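Local coordinates for serine-rich secreted cell wall anchored (LPXTG-motif ) protein (Lactobacillus reuteri ATCC 53608, PDB 5NXK) that probably serves as a cell-wall-anchored surface adhesin, built as a beta-solenoid, through which a gut bacterium attaches to its host, at residues A[247-252]-A[273-278]; A[184-189]-A[222-227]. All coordinates share one frame; numbering follows the deposited sequence.

Contact 1: A[247-252]-A[273-278]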
loop_
_atom_site.group_PDB
_atom_site.type_symbol
_atom_site.label_atom_id
_atom_site.label_comp_id
_atom_site.label_asym_id
_atom_site.label_seq_id
_atom_site.Cartn_x
_atom_site.Cartn_y
_atom_site.Cartn_z
ATOM N N VAL A 247 -4.664 -17.935 -5.474
ATOM C CA VAL A 247 -5.730 -17.863 -6.475
ATOM C C VAL A 247 -5.335 -17.080 -7.728
ATOM O O VAL A 247 -5.162 -17.675 -8.784
ATOM C CB VAL A 247 -7.007 -17.247 -5.887
ATOM C CG1 VAL A 247 -8.151 -17.400 -6.874
ATOM C CG2 VAL A 247 -7.369 -17.938 -4.559
ATOM N N ASP A 248 -5.187 -15.762 -7.619
ATOM C CA ASP A 248 -4.829 -14.931 -8.781
ATOM C C ASP A 248 -3.654 -14.021 -8.440
ATOM O O ASP A 248 -3.495 -13.632 -7.294
ATOM C CB ASP A 248 -6.001 -14.052 -9.257
ATOM C CG ASP A 248 -7.310 -14.822 -9.441
ATOM O OD1 ASP A 248 -7.321 -15.910 -10.057
ATOM O OD2 ASP A 248 -8.354 -14.290 -9.007
ATOM N N ASN A 249 -2.830 -13.664 -9.422
ATOM C CA ASN A 249 -1.797 -12.654 -9.143
ATOM C C ASN A 249 -2.368 -11.243 -9.266
ATOM O O ASN A 249 -2.144 -10.403 -8.394
ATOM C CB ASN A 249 -0.596 -12.815 -10.066
ATOM C CG ASN A 249 0.009 -14.191 -9.988
ATOM O OD1 ASN A 249 0.030 -14.927 -10.978
ATOM N ND2 ASN A 249 0.489 -14.560 -8.808
ATOM N N VAL A 250 -3.115 -10.987 -10.343
ATOM C CA VAL A 250 -3.834 -9.717 -10.488
ATOM C C VAL A 250 -5.293 -10.008 -10.768
ATOM O O VAL A 250 -5.631 -10.777 -11.675
ATOM C CB VAL A 250 -3.279 -8.817 -11.618
ATOM C CG1 VAL A 250 -4.058 -7.481 -11.664
ATOM C CG2 VAL A 250 -1.788 -8.571 -11.425
ATOM N N ARG A 251 -6.163 -9.394 -9.977
ATOM C CA ARG A 251 -7.587 -9.621 -10.125
ATOM C C ARG A 251 -8.335 -8.337 -10.458
ATOM O O ARG A 251 -8.271 -7.371 -9.713
ATOM C CB ARG A 251 -8.140 -10.219 -8.846
ATOM C CG ARG A 251 -9.639 -10.435 -8.803
ATOM C CD ARG A 251 -9.799 -11.756 -8.080
ATOM N NE ARG A 251 -11.150 -12.075 -7.686
ATOM C CZ ARG A 251 -11.620 -13.313 -7.608
ATOM N NH1 ARG A 251 -10.853 -14.354 -7.933
ATOM N NH2 ARG A 251 -12.871 -13.506 -7.221
ATOM N N ILE A 252 -9.030 -8.337 -11.593
ATOM C CA ILE A 252 -9.878 -7.218 -11.968
ATOM C C ILE A 252 -11.291 -7.720 -12.216
ATOM O O ILE A 252 -11.644 -8.100 -13.330
ATOM C CB ILE A 252 -9.362 -6.502 -13.207
ATOM C CG1 ILE A 252 -7.852 -6.249 -13.073
ATOM C CG2 ILE A 252 -10.134 -5.178 -13.408
ATOM C CD1 ILE A 252 -7.229 -5.600 -14.278
ATOM N N VAL A 273 8.896 -10.823 -15.931
ATOM C CA VAL A 273 7.769 -11.023 -15.029
ATOM C C VAL A 273 7.543 -12.522 -14.828
ATOM O O VAL A 273 7.420 -13.271 -15.792
ATOM C CB VAL A 273 6.489 -10.346 -15.581
ATOM C CG1 VAL A 273 5.285 -10.645 -14.715
ATOM C CG2 VAL A 273 6.688 -8.831 -15.708
ATOM N N HIS A 274 7.541 -12.959 -13.579
ATOM C CA HIS A 274 7.331 -14.355 -13.255
ATOM C C HIS A 274 6.184 -14.461 -12.265
ATOM O O HIS A 274 6.233 -13.897 -11.164
ATOM C CB HIS A 274 8.599 -14.981 -12.679
ATOM C CG HIS A 274 8.479 -16.449 -12.436
ATOM N ND1 HIS A 274 7.743 -16.972 -11.391
ATOM C CD2 HIS A 274 8.983 -17.510 -13.110
ATOM C CE1 HIS A 274 7.808 -18.290 -11.429
ATOM N NE2 HIS A 274 8.553 -18.642 -12.463
ATOM N N LEU A 275 5.141 -15.178 -12.665
ATOM C CA LEU A 275 3.903 -15.209 -11.898
ATOM C C LEU A 275 3.471 -16.639 -11.685
ATOM O O LEU A 275 3.545 -17.451 -12.609
ATOM C CB LEU A 275 2.796 -14.441 -12.628
ATOM C CG LEU A 275 3.089 -13.004 -13.042
ATOM C CD1 LEU A 275 1.895 -12.455 -13.810
ATOM C CD2 LEU A 275 3.417 -12.123 -11.846
ATOM N N GLU A 276 2.988 -16.942 -10.485
ATOM C CA GLU A 276 2.569 -18.299 -10.179
ATOM C C GLU A 276 1.313 -18.303 -9.316
ATOM O O GLU A 276 1.222 -17.531 -8.378
ATOM C CB GLU A 276 3.695 -19.063 -9.469
ATOM C CG GLU A 276 3.344 -20.517 -9.183
ATOM C CD GLU A 276 4.556 -21.358 -8.822
ATOM O OE1 GLU A 276 5.701 -20.903 -9.065
ATOM O OE2 GLU A 276 4.357 -22.479 -8.310
ATOM N N VAL A 277 0.341 -19.150 -9.653
ATOM C CA VAL A 277 -0.844 -19.343 -8.809
ATOM C C VAL A 277 -1.147 -20.834 -8.652
ATOM O O VAL A 277 -0.523 -21.665 -9.299
ATOM C CB VAL A 277 -2.103 -18.639 -9.383
ATOM C CG1 VAL A 277 -1.907 -17.101 -9.463
ATOM C CG2 VAL A 277 -2.480 -19.224 -10.738
ATOM N N ILE A 278 -2.141 -21.170 -7.835
ATOM C CA ILE A 278 -2.519 -22.562 -7.653
ATOM C C ILE A 278 -3.873 -22.858 -8.304
ATOM O O ILE A 278 -3.956 -23.723 -9.171
ATOM C CB ILE A 278 -2.576 -22.957 -6.163
ATOM C CG1 ILE A 278 -1.249 -22.640 -5.470
ATOM C CG2 ILE A 278 -2.896 -24.443 -6.004
ATOM C CD1 ILE A 278 -1.215 -23.039 -4.005
#
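Asn249 of the 247-252 segment carries the polar part of this contact, reaching across a corner of the solenoid to the strand that ends at Val277. Its ND2 donates to the backbone O of Glu276 over 3.1 Å, a nearly straight bond with an N-H...O angle of 165°. The acceptor lies close to the amide plane of Asn249, yet the donor stands above the carbonyl plane of Glu276 instead of on a lone pair. With CG anti to the carbonyl carbon (chi1 -56°), the amide is directed at the neighbouring strand. Both ends of this buried group have further partners: ND2 also donates to Asn222 OD1, and OD1 accepts from Asn282 ND2, which together fix the amide's rotation.

The remaining contacts are van der Waals. Asn249 OD1 touches Leu275 CB at 3.3 Å and Val277 CG1 at the same 3.3 Å, so the two aliphatic side chains flank the carbonyl end of the amide. Val277 also packs on backbone: its CB lies 3.3 Å from Val247 O.

Within 247-252, a salt bridge spans the corner residues Asn249 and Val250, Arg251 NH1 meeting Asp248 OD2 at 2.7 Å with the oxygen in the guanidinium plane. Arg251 NH2 has a second acidic partner in Asp156.

An inward-facing asparagine at a turn, bonded to asparagines of adjacent coils, is the asparagine ladder familiar from parallel beta-helices. The ladder runs along the corner; the bond to Glu276 O and the packing on Leu275 and Val277 tie strand 248-252 to strand 272-277 of a different sheet, with Met243 of strand 240-244 and Phe283 of strand 283-285 packing beside Asn249 and Leu275 respectively.

Contact 2: A[184-189]-A[222-227]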
loop_
_atom_site.group_PDB
_atom_site.type_symbol
_atom_site.label_atom_id
_atom_site.label_comp_id
_atom_site.label_asym_id
_atom_site.label_seq_id
_atom_site.Cartn_x
_atom_site.Cartn_y
_atom_site.Cartn_z
ATOM N N THR A 184 -2.727 -11.707 5.751
ATOM C CA THR A 184 -3.923 -11.217 5.070
ATOM C C THR A 184 -4.157 -11.875 3.710
ATOM O O THR A 184 -3.245 -12.479 3.136
ATOM C CB THR A 184 -3.857 -9.680 4.917
ATOM O OG1 THR A 184 -2.625 -9.312 4.289
ATOM C CG2 THR A 184 -3.920 -9.002 6.309
ATOM N N ASP A 185 -5.384 -11.760 3.201
ATOM C CA ASP A 185 -5.775 -12.449 1.975
ATOM C C ASP A 185 -5.224 -11.789 0.724
ATOM O O ASP A 185 -5.092 -12.432 -0.324
ATOM C CB ASP A 185 -7.298 -12.523 1.853
ATOM C CG ASP A 185 -7.951 -13.252 3.021
ATOM O OD1 ASP A 185 -7.391 -14.270 3.484
ATOM O OD2 ASP A 185 -9.042 -12.819 3.454
ATOM N N ILE A 186 -4.960 -10.491 0.811
ATOM C CA ILE A 186 -4.593 -9.719 -0.376
ATOM C C ILE A 186 -3.343 -8.885 -0.063
ATOM O O ILE A 186 -3.261 -8.309 1.010
ATOM C CB ILE A 186 -5.769 -8.803 -0.836
ATOM C CG1 ILE A 186 -7.031 -9.640 -1.081
ATOM C CG2 ILE A 186 -5.390 -8.014 -2.093
ATOM C CD1 ILE A 186 -8.270 -8.798 -1.375
ATOM N N ASP A 187 -2.365 -8.848 -0.972
ATOM C CA ASP A 187 -1.160 -8.041 -0.743
ATOM C C ASP A 187 -1.423 -6.553 -1.014
ATOM O O ASP A 187 -1.043 -5.696 -0.219
ATOM C CB ASP A 187 0.012 -8.515 -1.610
ATOM C CG ASP A 187 0.458 -9.954 -1.298
ATOM O OD1 ASP A 187 0.168 -10.473 -0.195
ATOM O OD2 ASP A 187 1.118 -10.564 -2.171
ATOM N N MET A 188 -2.068 -6.250 -2.140
ATOM C CA MET A 188 -2.385 -4.858 -2.498
ATOM C C MET A 188 -3.822 -4.782 -2.973
ATOM O O MET A 188 -4.171 -5.405 -3.972
ATOM C CB MET A 188 -1.474 -4.340 -3.608
ATOM C CG MET A 188 -0.003 -4.215 -3.248
ATOM S SD MET A 188 0.947 -3.713 -4.713
ATOM C CE MET A 188 2.571 -3.480 -3.994
ATOM N N TRP A 189 -4.653 -4.020 -2.273
ATOM C CA TRP A 189 -6.035 -3.857 -2.677
ATOM C C TRP A 189 -6.281 -2.384 -2.957
ATOM O O TRP A 189 -6.267 -1.564 -2.043
ATOM C CB TRP A 189 -7.001 -4.355 -1.589
ATOM C CG TRP A 189 -8.418 -4.501 -2.059
ATOM C CD1 TRP A 189 -8.920 -4.141 -3.276
ATOM C CD2 TRP A 189 -9.512 -5.087 -1.333
ATOM N NE1 TRP A 189 -10.251 -4.454 -3.349
ATOM C CE2 TRP A 189 -10.639 -5.037 -2.174
ATOM C CE3 TRP A 189 -9.645 -5.641 -0.054
ATOM C CZ2 TRP A 189 -11.888 -5.522 -1.778
ATOM C CZ3 TRP A 189 -10.884 -6.126 0.333
ATOM C CH2 TRP A 189 -11.988 -6.064 -0.523
ATOM N N ASN A 222 -2.468 -11.360 -5.151
ATOM C CA ASN A 222 -1.394 -10.396 -4.912
ATOM C C ASN A 222 -1.906 -8.956 -5.072
ATOM O O ASN A 222 -1.676 -8.097 -4.224
ATOM C CB ASN A 222 -0.218 -10.630 -5.860
ATOM C CG ASN A 222 0.445 -11.983 -5.647
ATOM O OD1 ASN A 222 0.451 -12.813 -6.545
ATOM N ND2 ASN A 222 1.001 -12.205 -4.455
ATOM N N ILE A 223 -2.578 -8.701 -6.185
ATOM C CA ILE A 223 -3.068 -7.367 -6.497
ATOM C C ILE A 223 -4.538 -7.434 -6.885
ATOM O O ILE A 223 -4.923 -8.160 -7.793
ATOM C CB ILE A 223 -2.271 -6.706 -7.639
ATOM C CG1 ILE A 223 -0.778 -6.625 -7.297
ATOM C CG2 ILE A 223 -2.815 -5.304 -7.941
ATOM C CD1 ILE A 223 0.077 -6.090 -8.468
ATOM N N LYS A 224 -5.366 -6.701 -6.159
ATOM C CA LYS A 224 -6.764 -6.620 -6.505
ATOM C C LYS A 224 -7.080 -5.181 -6.877
ATOM O O LYS A 224 -6.878 -4.260 -6.080
ATOM C CB LYS A 224 -7.662 -7.109 -5.359
ATOM C CG LYS A 224 -9.098 -7.252 -5.814
ATOM C CD LYS A 224 -10.073 -7.687 -4.732
ATOM C CE LYS A 224 -11.438 -7.920 -5.377
ATOM N NZ LYS A 224 -12.043 -9.204 -4.980
ATOM N N LEU A 225 -7.558 -4.999 -8.101
ATOM C CA LEU A 225 -7.802 -3.674 -8.659
ATOM C C LEU A 225 -9.319 -3.488 -8.810
ATOM O O LEU A 225 -9.972 -4.262 -9.516
ATOM C CB LEU A 225 -7.088 -3.526 -10.012
ATOM C CG LEU A 225 -5.550 -3.636 -10.023
ATOM C CD1 LEU A 225 -5.003 -3.661 -11.459
ATOM C CD2 LEU A 225 -4.876 -2.531 -9.202
ATOM N N ASP A 226 -9.875 -2.496 -8.113
ATOM C CA ASP A 226 -11.313 -2.241 -8.116
ATOM C C ASP A 226 -11.611 -0.758 -8.377
ATOM O O ASP A 226 -12.425 -0.150 -7.677
ATOM C CB ASP A 226 -11.937 -2.685 -6.785
ATOM C CG ASP A 226 -12.185 -4.192 -6.723
ATOM O OD1 ASP A 226 -12.668 -4.769 -7.727
ATOM O OD2 ASP A 226 -11.865 -4.807 -5.681
ATOM N N GLY A 227 -10.910 -0.175 -9.350
ATOM C CA GLY A 227 -11.184 1.172 -9.837
ATOM C C GLY A 227 -12.509 1.269 -10.581
ATOM O O GLY A 227 -12.827 0.401 -11.401
#
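Asp187 OD2 is gripped by two amides: Asn222 ND2 donates to it over 2.8 Å, and Asn215 ND2 supplies a second bond. The Asn222 bond is fairly straight, 164° at the hydrogen, and the oxygen lies in the plane of the donating amide; it is met on its anti side, with the donor well out of the carboxylate plane. The two side chains run alongside each other, pointing the same way. Asp187 OD1 is held in turn by Thr219 OG1 and Asn181 ND2, so the buried carboxylate, probably charged, is well supplied with donors.

Beyond this corner the backbones pair in parallel. Met188 N donates to Asn222 O at 2.8 Å, and Met188 O accepts from Lys224 N at 2.8 Å. Met188 and Ile223 project from one face of the sheet, Trp189 and Lys224 from the other. Such in-register stacking of equivalent positions from one coil to the next is the hallmark of the beta-solenoid, in keeping with the protein's assignment to the pectate lyase-like adhesins.

On the Trp189 face the indole is held in two ways. Lys224 lays its aliphatic chain alongside the ring, CD sitting 3.9 Å from the centroid of the five-membered ring in a CH-pi contact, and Ile186 CD1 covers the same face near the rim. Lys224 CG is anti to its own N (chi1 -170°), which carries the chain out beside the indole. At the ring edge, Trp189 NE1 donates over 2.9 Å to Asp226 OD2, which accepts on its anti lone pair, is tilted a little from the ring plane, and belongs to a carboxylate turned 61° from the indole.

Strand 221-226 lies between strands 186-191 and 248-252 in one parallel sheet, and so connects the two contacts: Asn249 O and Arg251 N probably bond to Ile223 N and Ile223 O, while Val250 CG1 packs on Leu225 CD1. Both contacts are buried, but contact 2 lies about 9 Å from the chain centre and contact 1 about 18 Å, measured between centres. Contact 2 joins neighbours within a sheet through backbone pairing and an indole; contact 1 spans two sheets at a corner and relies on an amide and aliphatic packing. Asn222, bonded to both Asp187 and Asn249, carries the polar row at the corner from one contact into the other.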